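Local coordinates for protein SPT6 (Antonospora locustae, PDB 2XP1) that acts as a transcription elongation factor and histone chaperone whose noncanonical tandem SH2 domains enable its interaction with RNA polymerase II, at residues Lys18-Asn21 against Val22-Glu26. Residues are numbered along the deposited sequence; the frame is centred on the assembly and turned at random.
Sequences KNFN and VTESE
Asn21 and Glu24 close a capping box at the N-terminus of helix 22-31, each side chain bonding to the other residue's backbone NH. Asn21 OD1, at the N-cap, accepts from Glu24 N at 2.7 Å, an almost linear bond (N-H...O 171°) that meets the amide oxygen nearly end-on. With CG set between the backbone N and the carbonyl carbon (chi1 61°), the amide oxygen is directed forward to that NH. The reciprocal bond, from Asn21 N to Glu24 OE1 at 3.2 Å, meets the carboxylate on its anti side, tilted out of its plane. The amide and carboxylate planes, 17° apart, are stacked, with Asn21 CG 3.4 Å from Glu24 OE1.

The cap's own carbonyl is gripped twice by Ser25. Asn21 O accepts from Ser25 N at 3.1 Å, the first i to i+4 bond of the helix, and from Ser25 OG at 2.6 Å, the two donors arriving from opposite faces of the carbonyl plane. Ser25 is buried, and its OG, set beside its own backbone N (chi1 -61°), uses this carbonyl as acceptor.

Outside the polar core, Phe20 lies against the same turn: its CB is 3.2 Å from Ser25 OG, and CD1 is 3.9 Å from Glu24 CB. Lys18 CB sits over one ring face and Glu24 O over the other, both offset toward the rim. The Phe20 ring also meets that of Tyr28, and the Phe20 and Ser25 side chains touch Leu37 of strand 36-40, joining the helix start to the sheet of the SH2 fold. The capping box and Ser25 thus satisfy the NH groups of Glu24 and Ser25 and the Asn21 carbonyl within one turn, while the Glu24 carboxylate, near the positive end of the helix dipole, is probably stabilised as an anion.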
# COMPACT_ATOMS: atom_id res chain seq x y z
N LYS A 18 -7.47 10.14 24.79
CA LYS A 18 -8.54 10.88 25.45
C LYS A 18 -9.64 9.90 25.80
O LYS A 18 -10.00 9.02 25.00
CB LYS A 18 -9.09 11.99 24.55
CG LYS A 18 -8.07 13.09 24.14
CD LYS A 18 -8.19 14.38 24.96
CE LYS A 18 -7.38 15.57 24.39
NZ LYS A 18 -5.87 15.29 24.29
N ASN A 19 -10.17 10.04 27.00
CA ASN A 19 -11.23 9.19 27.47
C ASN A 19 -12.54 9.72 26.92
O ASN A 19 -13.33 10.30 27.64
CB ASN A 19 -11.24 9.17 29.02
CG ASN A 19 -12.32 8.22 29.61
OD1 ASN A 19 -12.64 7.17 29.02
ND2 ASN A 19 -12.90 8.61 30.77
N PHE A 20 -12.75 9.56 25.61
CA PHE A 20 -13.97 10.03 24.95
C PHE A 20 -14.66 8.89 24.25
O PHE A 20 -14.00 7.96 23.80
CB PHE A 20 -13.65 11.03 23.84
CG PHE A 20 -13.09 12.35 24.30
CD1 PHE A 20 -13.35 12.85 25.56
CD2 PHE A 20 -12.33 13.11 23.44
CE1 PHE A 20 -12.84 14.09 25.95
CE2 PHE A 20 -11.83 14.34 23.81
CZ PHE A 20 -12.08 14.83 25.07
N ASN A 21 -15.96 9.01 24.06
CA ASN A 21 -16.71 8.14 23.16
C ASN A 21 -16.71 8.79 21.79
O ASN A 21 -16.05 9.82 21.59
CB ASN A 21 -18.15 7.94 23.69
CG ASN A 21 -18.93 9.24 23.78
OD1 ASN A 21 -18.65 10.20 23.06
ND2 ASN A 21 -19.93 9.27 24.67
N VAL A 22 -17.47 8.24 20.84
CA VAL A 22 -17.62 8.86 19.51
C VAL A 22 -18.07 10.34 19.58
O VAL A 22 -17.32 11.22 19.13
CB VAL A 22 -18.55 8.03 18.55
CG1 VAL A 22 -18.88 8.84 17.28
CG2 VAL A 22 -17.93 6.67 18.19
N THR A 23 -19.24 10.63 20.16
CA THR A 23 -19.76 12.02 20.17
C THR A 23 -18.82 13.02 20.82
O THR A 23 -18.54 14.08 20.24
CB THR A 23 -21.22 12.14 20.75
OG1 THR A 23 -22.15 11.83 19.71
CG2 THR A 23 -21.53 13.56 21.20
N GLU A 24 -18.28 12.66 21.97
CA GLU A 24 -17.35 13.53 22.69
C GLU A 24 -16.09 13.84 21.88
O GLU A 24 -15.61 14.99 21.89
CB GLU A 24 -17.00 12.95 24.07
CG GLU A 24 -18.17 13.01 25.05
CD GLU A 24 -18.11 11.95 26.16
OE1 GLU A 24 -17.22 11.06 26.13
OE2 GLU A 24 -18.98 11.99 27.06
N SER A 25 -15.59 12.83 21.14
CA SER A 25 -14.40 13.00 20.28
C SER A 25 -14.65 13.99 19.17
O SER A 25 -13.85 14.88 18.94
CB SER A 25 -14.05 11.68 19.63
OG SER A 25 -13.77 10.77 20.66
N GLU A 26 -15.77 13.80 18.49
CA GLU A 26 -16.12 14.62 17.37
C GLU A 26 -16.44 16.00 17.90
O GLU A 26 -15.95 16.99 17.38
CB GLU A 26 -17.28 14.01 16.61
CG GLU A 26 -16.95 12.62 16.09
CD GLU A 26 -17.93 12.14 15.04
OE1 GLU A 26 -19.03 12.74 14.94
OE2 GLU A 26 -17.62 11.14 14.32